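Local coordinates for oligopeptide ABC transporter, periplasmic oligopeptide-binding protein, putative (Thermotoga maritima MSB8, PDB 5IPW) that probably binds peptides in the periplasm and delivers them to an ABC transporter for uptake, as a putative oligopeptide-binding protein of solute-binding family 5, at residues Asn603-Val608 with Met627-Glu632; Gly57-Thr62 with Leu271-Tyr276. All blocks are in the same frame, centred on the assembly; numbering follows the deposited sequence.

Contacts 1 and 2 are neighbours on the same side of the chain's centre, their centres about 9 Å apart and about 24 and 27 Å from the chain's centre, respectively. They follow each other along the sequence, contact 2 closing before contact 1 opens, yet meet directly in space. Tyr-273 of contact 2 lies beside the backbone entering the strand 630-631, its CE2 3.2 Å from Gln-628 O and its CD2 3.3 Å from Phe-629 O. Phe-630 CD2 packs 3.4 Å from Gln-58 N, and Met-627 touches Leu-271. The C-terminal segment 627-632 is thus held between 603-608 and the loops of contact 2. No bound peptide takes part in either contact.

Contact 1: residues Asn603-Val608 with Met627-Glu632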
loop_
_atom_site.group_PDB
_atom_site.type_symbol
_atom_site.label_atom_id
_atom_site.label_comp_id
_atom_site.label_asym_id
_atom_site.label_seq_id
_atom_site.Cartn_x
_atom_site.Cartn_y
_atom_site.Cartn_z
ATOM N N ASN A 603 -4.326 -26.577 -3.074
ATOM C CA ASN A 603 -5.719 -26.815 -3.422
ATOM C C ASN A 603 -6.634 -27.013 -2.221
ATOM O O ASN A 603 -7.843 -26.816 -2.338
ATOM C CB ASN A 603 -5.834 -28.025 -4.351
ATOM C CG ASN A 603 -5.211 -27.771 -5.701
ATOM O OD1 ASN A 603 -5.130 -26.632 -6.151
ATOM N ND2 ASN A 603 -4.756 -28.830 -6.351
ATOM N N ASN A 604 -6.064 -27.407 -1.082
ATOM C CA ASN A 604 -6.845 -27.596 0.139
ATOM C C ASN A 604 -6.711 -26.414 1.108
ATOM O O ASN A 604 -7.133 -26.494 2.267
ATOM C CB ASN A 604 -6.458 -28.907 0.826
ATOM C CG ASN A 604 -5.077 -28.864 1.459
ATOM O OD1 ASN A 604 -4.170 -28.169 0.981
ATOM N ND2 ASN A 604 -4.909 -29.620 2.547
ATOM N N PHE A 605 -6.117 -25.329 0.614
ATOM C CA PHE A 605 -5.941 -24.109 1.374
ATOM C C PHE A 605 -6.910 -23.072 0.819
ATOM O O PHE A 605 -6.775 -22.627 -0.326
ATOM C CB PHE A 605 -4.501 -23.614 1.272
ATOM C CG PHE A 605 -4.147 -22.599 2.314
ATOM C CD1 PHE A 605 -4.431 -21.261 2.117
ATOM C CD2 PHE A 605 -3.553 -22.991 3.506
ATOM C CE1 PHE A 605 -4.116 -20.325 3.085
ATOM C CE2 PHE A 605 -3.226 -22.064 4.474
ATOM C CZ PHE A 605 -3.507 -20.725 4.263
ATOM N N ARG A 606 -7.878 -22.680 1.640
ATOM C CA ARG A 606 -9.084 -22.035 1.151
ATOM C C ARG A 606 -9.318 -20.657 1.732
ATOM O O ARG A 606 -8.557 -20.202 2.584
ATOM C CB ARG A 606 -10.269 -22.954 1.436
ATOM C CG ARG A 606 -10.307 -24.160 0.517
ATOM C CD ARG A 606 -10.677 -23.720 -0.887
ATOM N NE ARG A 606 -9.816 -24.304 -1.899
ATOM C CZ ARG A 606 -9.861 -24.001 -3.197
ATOM N NH1 ARG A 606 -10.722 -23.105 -3.664
ATOM N NH2 ARG A 606 -9.030 -24.608 -4.039
ATOM N N ASN A 607 -10.374 -19.998 1.243
ATOM C CA ASN A 607 -10.731 -18.619 1.613
ATOM C C ASN A 607 -9.666 -17.611 1.183
ATOM O O ASN A 607 -9.541 -16.537 1.776
ATOM C CB ASN A 607 -11.041 -18.487 3.123
ATOM C CG ASN A 607 -12.470 -18.903 3.483
ATOM O OD1 ASN A 607 -13.336 -19.048 2.632
ATOM N ND2 ASN A 607 -12.711 -19.081 4.764
ATOM N N VAL A 608 -8.911 -17.958 0.141
ATOM C CA VAL A 608 -7.923 -17.053 -0.442
ATOM C C VAL A 608 -8.539 -16.450 -1.701
ATOM O O VAL A 608 -8.971 -17.193 -2.576
ATOM C CB VAL A 608 -6.617 -17.782 -0.829
ATOM C CG1 VAL A 608 -5.562 -16.786 -1.274
ATOM C CG2 VAL A 608 -6.075 -18.598 0.342
ATOM N N MET A 627 -6.797 -14.049 8.557
ATOM C CA MET A 627 -7.411 -14.607 9.758
ATOM C C MET A 627 -8.523 -15.610 9.423
ATOM O O MET A 627 -8.815 -16.490 10.230
ATOM C CB MET A 627 -7.922 -13.494 10.690
ATOM C CG MET A 627 -9.190 -12.768 10.236
ATOM S SD MET A 627 -9.531 -11.254 11.189
ATOM C CE MET A 627 -11.099 -11.766 11.806
ATOM N N GLN A 628 -9.128 -15.484 8.238
ATOM C CA GLN A 628 -10.199 -16.408 7.808
ATOM C C GLN A 628 -9.779 -17.396 6.720
ATOM O O GLN A 628 -10.627 -18.072 6.135
ATOM C CB GLN A 628 -11.486 -15.651 7.387
ATOM C CG GLN A 628 -11.355 -14.591 6.307
ATOM C CD GLN A 628 -11.288 -15.146 4.904
ATOM O OE1 GLN A 628 -12.212 -15.811 4.443
ATOM N NE2 GLN A 628 -10.193 -14.860 4.203
ATOM N N PHE A 629 -8.481 -17.489 6.452
ATOM C CA PHE A 629 -7.958 -18.582 5.625
ATOM C C PHE A 629 -8.154 -19.861 6.396
ATOM O O PHE A 629 -8.116 -19.849 7.624
ATOM C CB PHE A 629 -6.463 -18.437 5.360
ATOM C CG PHE A 629 -6.081 -17.275 4.479
ATOM C CD1 PHE A 629 -7.025 -16.542 3.771
ATOM C CD2 PHE A 629 -4.743 -16.956 4.322
ATOM C CE1 PHE A 629 -6.641 -15.485 2.959
ATOM C CE2 PHE A 629 -4.348 -15.917 3.496
ATOM C CZ PHE A 629 -5.298 -15.171 2.822
ATOM N N PHE A 630 -8.361 -20.965 5.689
ATOM C CA PHE A 630 -8.382 -22.271 6.339
ATOM C C PHE A 630 -7.839 -23.399 5.480
ATOM O O PHE A 630 -7.717 -23.270 4.267
ATOM C CB PHE A 630 -9.792 -22.619 6.836
ATOM C CG PHE A 630 -10.748 -23.085 5.758
ATOM C CD1 PHE A 630 -11.390 -22.172 4.937
ATOM C CD2 PHE A 630 -11.052 -24.427 5.613
ATOM C CE1 PHE A 630 -12.297 -22.592 3.976
ATOM C CE2 PHE A 630 -11.956 -24.853 4.652
ATOM C CZ PHE A 630 -12.577 -23.932 3.828
ATOM N N ILE A 631 -7.531 -24.505 6.154
ATOM C CA ILE A 631 -7.077 -25.736 5.530
ATOM C C ILE A 631 -8.184 -26.775 5.649
ATOM O O ILE A 631 -8.672 -27.047 6.747
ATOM C CB ILE A 631 -5.806 -26.275 6.238
ATOM C CG1 ILE A 631 -4.663 -25.275 6.103
ATOM C CG2 ILE A 631 -5.369 -27.617 5.663
ATOM C CD1 ILE A 631 -3.642 -25.384 7.212
ATOM N N GLU A 632 -8.551 -27.386 4.529
ATOM C CA GLU A 632 -9.594 -28.407 4.540
ATOM C C GLU A 632 -9.230 -29.538 5.494
ATOM O O GLU A 632 -8.078 -29.937 5.567
ATOM C CB GLU A 632 -9.816 -28.956 3.135
ATOM C CG GLU A 632 -10.450 -27.939 2.207
ATOM C CD GLU A 632 -10.565 -28.404 0.771
ATOM O OE1 GLU A 632 -9.911 -29.398 0.393
ATOM O OE2 GLU A 632 -11.308 -27.747 0.008
HETATM O O HOH W 1 -7.148 -31.519 3.297
#
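Asn-607 and Gln-628 exchange amide hydrogen bonds at one end of this contact. ND2 of Asn-607 donates to the backbone O of Gln-628 at 2.7 Å, with that oxygen close to the donor's amide plane. In return, NE2 of Gln-628 meets the backbone O of Asn-607 in the carbonyl plane, at 3.0 Å. Gln-628 can fold back this way because its CG stands between the backbone N and carbonyl carbon (chi1 56°) and the chain bends again at chi2. Both amides are also engaged outside: Asn-607 OD1 accepts from the backbone N of Glu-54 and Lys-55, Gln-628 OE1 accepts from Val-53 N, and Gln-628 NE2 also donates to Met-625 O. Further along, the backbones pair as a two-stranded antiparallel ribbon, separate from the larger sheets of this family 5 solute-binding protein. Arg-606 and Phe-630 are its hydrogen-bonded pair: Arg-606 N reaches Phe-630 O at 2.7 Å, and Phe-630 N returns to Arg-606 O at 3.2 Å. Arg-606 CB lies over one face of the Phe-630 ring, 3.7 Å from its centroid, a CH-pi contact. On the other side of the ribbon, in the non-hydrogen-bonded pair, Ile-631 CG1 meets Phe-605 CD2 at 3.6 Å. The Phe-605 ring also receives Phe-629 CD2 at its edge, while Val-608 CG2 sits over the centre of the Phe-629 ring. The Arg-606 chain, bent at chi2 and chi3, brings NE and NH2 side-on to the backbone O of Asn-603, both nitrogens on one atom, and NH1 forms a salt bridge with Glu-54. Glu-632 OE2 lies 4.2 Å from Arg-606 NE, well out of the guanidinium plane, so only charge attraction is likely there.

Contact 2: residues Gly57-Thr62 with Leu271-Tyr276; sequences GQFGGT and LPYIDY
Tyr-273 lays its ring against the backbone of Gly-57, whose CA stands over one face 3.6 Å from the ring centroid, a CH-pi contact. Leu-271 CD2 covers the opposite face, so the ring is sandwiched. With CG anti to the carbonyl carbon (chi1 -70°), the ring runs alongside the glycine, where a CB on Gly-57 would overlap CE2. The hydroxyl accepts from Gly-57 N at 2.9 Å, although the position of OH is less certain; Asp-265 is its partner outside. Replacing Tyr-273 by an alanine strips the ring from between Gly-57 and Leu-271, which is likely to leave a gap there and Asp-265 without its hydroxyl mate. Next along the packed part, Gly-60 N donates to Tyr-273 O at 3.0 Å with an N-H...O angle of 169°, and the same oxygen lies near the edge of the Phe-59 ring. Asp-275 OD2 rests 3.4 Å from Gly-60 CA, while its OD1 forms a salt bridge with Arg-257. Tyr-276 N bonds to Gly-61 O at 3.2 Å, in the carbonyl plane, where strands 62-67 and 276-281 begin their parallel pairing at the edge of a mixed sheet.

The solvent side is looser: Gln-58, exposed, leaves the backbone pointing away from 271-276, and its OE1 accepts from Gln-633 N. Backbone bonds and glycine-to-ring packing predominate, which implies that Gly-57 is bare to admit the ring, whereas Gly-60 and Gly-61 are fixed by their own backbone angles, not by a partner's side chain.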
loop_
_atom_site.group_PDB
_atom_site.type_symbol
_atom_site.label_atom_id
_atom_site.label_comp_id
_atom_site.label_asym_id
_atom_site.label_seq_id
_atom_site.Cartn_x
_atom_site.Cartn_y
_atom_site.Cartn_z
ATOM N N GLY A 57 -15.220 -21.911 7.157
ATOM C CA GLY A 57 -14.027 -22.748 7.270
ATOM C C GLY A 57 -14.074 -23.803 8.357
ATOM O O GLY A 57 -15.035 -23.892 9.106
ATOM N N GLN A 58 -13.013 -24.603 8.425
ATOM C CA GLN A 58 -12.856 -25.666 9.416
ATOM C C GLN A 58 -11.617 -25.389 10.232
ATOM O O GLN A 58 -10.640 -24.834 9.723
ATOM C CB GLN A 58 -12.704 -27.023 8.742
ATOM C CG GLN A 58 -13.936 -27.474 7.988
ATOM C CD GLN A 58 -13.687 -28.725 7.169
ATOM O OE1 GLN A 58 -12.949 -28.697 6.187
ATOM N NE2 GLN A 58 -14.309 -29.831 7.566
ATOM N N PHE A 59 -11.667 -25.777 11.499
ATOM C CA PHE A 59 -10.576 -25.520 12.423
ATOM C C PHE A 59 -9.463 -26.546 12.245
ATOM O O PHE A 59 -9.726 -27.737 12.045
ATOM C CB PHE A 59 -11.064 -25.609 13.868
ATOM C CG PHE A 59 -11.814 -24.409 14.336
ATOM C CD1 PHE A 59 -11.197 -23.170 14.369
ATOM C CD2 PHE A 59 -13.126 -24.522 14.789
ATOM C CE1 PHE A 59 -11.881 -22.054 14.814
ATOM C CE2 PHE A 59 -13.817 -23.412 15.236
ATOM C CZ PHE A 59 -13.191 -22.175 15.255
ATOM N N GLY A 60 -8.228 -26.071 12.339
ATOM C CA GLY A 60 -7.076 -26.932 12.494
ATOM C C GLY A 60 -5.947 -26.586 11.564
ATOM O O GLY A 60 -6.028 -25.618 10.808
ATOM N N GLY A 61 -4.880 -27.380 11.650
ATOM C CA GLY A 61 -3.815 -27.375 10.659
ATOM C C GLY A 61 -2.639 -26.484 10.979
ATOM O O GLY A 61 -2.704 -25.620 11.861
ATOM N N THR A 62 -1.548 -26.721 10.253
ATOM C CA THR A 62 -0.351 -25.903 10.335
ATOM C C THR A 62 -0.059 -25.384 8.943
ATOM O O THR A 62 0.135 -26.152 8.005
ATOM C CB THR A 62 0.870 -26.675 10.885
ATOM O OG1 THR A 62 0.611 -27.098 12.231
ATOM C CG2 THR A 62 2.114 -25.799 10.898
ATOM N N LEU A 271 -12.121 -17.092 15.311
ATOM C CA LEU A 271 -10.986 -17.137 14.414
ATOM C C LEU A 271 -9.677 -17.063 15.213
ATOM O O LEU A 271 -9.692 -16.755 16.406
ATOM C CB LEU A 271 -11.093 -15.985 13.401
ATOM C CG LEU A 271 -12.325 -16.062 12.501
ATOM C CD1 LEU A 271 -12.506 -14.766 11.736
ATOM C CD2 LEU A 271 -12.233 -17.234 11.535
ATOM N N PRO A 272 -8.543 -17.379 14.566
ATOM C CA PRO A 272 -8.408 -17.882 13.188
ATOM C C PRO A 272 -8.871 -19.315 13.045
ATOM O O PRO A 272 -9.089 -19.983 14.031
ATOM C CB PRO A 272 -6.903 -17.787 12.918
ATOM C CG PRO A 272 -6.272 -17.836 14.263
ATOM C CD PRO A 272 -7.232 -17.148 15.196
ATOM N N TYR A 273 -9.029 -19.784 11.820
ATOM C CA TYR A 273 -9.320 -21.189 11.597
ATOM C C TYR A 273 -8.070 -22.030 11.848
ATOM O O TYR A 273 -8.124 -23.090 12.462
ATOM C CB TYR A 273 -9.746 -21.402 10.161
ATOM C CG TYR A 273 -11.105 -20.847 9.789
ATOM C CD1 TYR A 273 -12.254 -21.283 10.424
ATOM C CD2 TYR A 273 -11.237 -19.933 8.759
ATOM C CE1 TYR A 273 -13.499 -20.802 10.056
ATOM C CE2 TYR A 273 -12.470 -19.456 8.382
ATOM C CZ TYR A 273 -13.593 -19.886 9.042
ATOM O OH TYR A 273 -14.811 -19.417 8.642
ATOM N N ILE A 274 -6.943 -21.512 11.379
ATOM C CA ILE A 274 -5.671 -22.215 11.412
ATOM C C ILE A 274 -5.031 -22.145 12.806
ATOM O O ILE A 274 -4.965 -21.078 13.415
ATOM C CB ILE A 274 -4.741 -21.637 10.325
ATOM C CG1 ILE A 274 -5.388 -21.860 8.952
ATOM C CG2 ILE A 274 -3.362 -22.282 10.390
ATOM C CD1 ILE A 274 -4.751 -21.072 7.838
ATOM N N ASP A 275 -4.573 -23.294 13.301
ATOM C CA ASP A 275 -4.026 -23.403 14.654
ATOM C C ASP A 275 -2.609 -22.834 14.753
ATOM O O ASP A 275 -2.274 -22.124 15.712
ATOM C CB ASP A 275 -4.008 -24.867 15.103
ATOM C CG ASP A 275 -5.384 -25.399 15.489
ATOM O OD1 ASP A 275 -6.299 -24.597 15.786
ATOM O OD2 ASP A 275 -5.541 -26.642 15.530
ATOM N N TYR A 276 -1.778 -23.171 13.774
ATOM C CA TYR A 276 -0.382 -22.764 13.764
ATOM C C TYR A 276 0.047 -22.329 12.381
ATOM O O TYR A 276 -0.432 -22.870 11.382
ATOM C CB TYR A 276 0.513 -23.930 14.177
ATOM C CG TYR A 276 0.283 -24.422 15.573
ATOM C CD1 TYR A 276 0.958 -23.860 16.645
ATOM C CD2 TYR A 276 -0.582 -25.460 15.817
ATOM C CE1 TYR A 276 0.756 -24.316 17.934
ATOM C CE2 TYR A 276 -0.794 -25.930 17.096
ATOM C CZ TYR A 276 -0.126 -25.351 18.154
ATOM O OH TYR A 276 -0.350 -25.812 19.433
#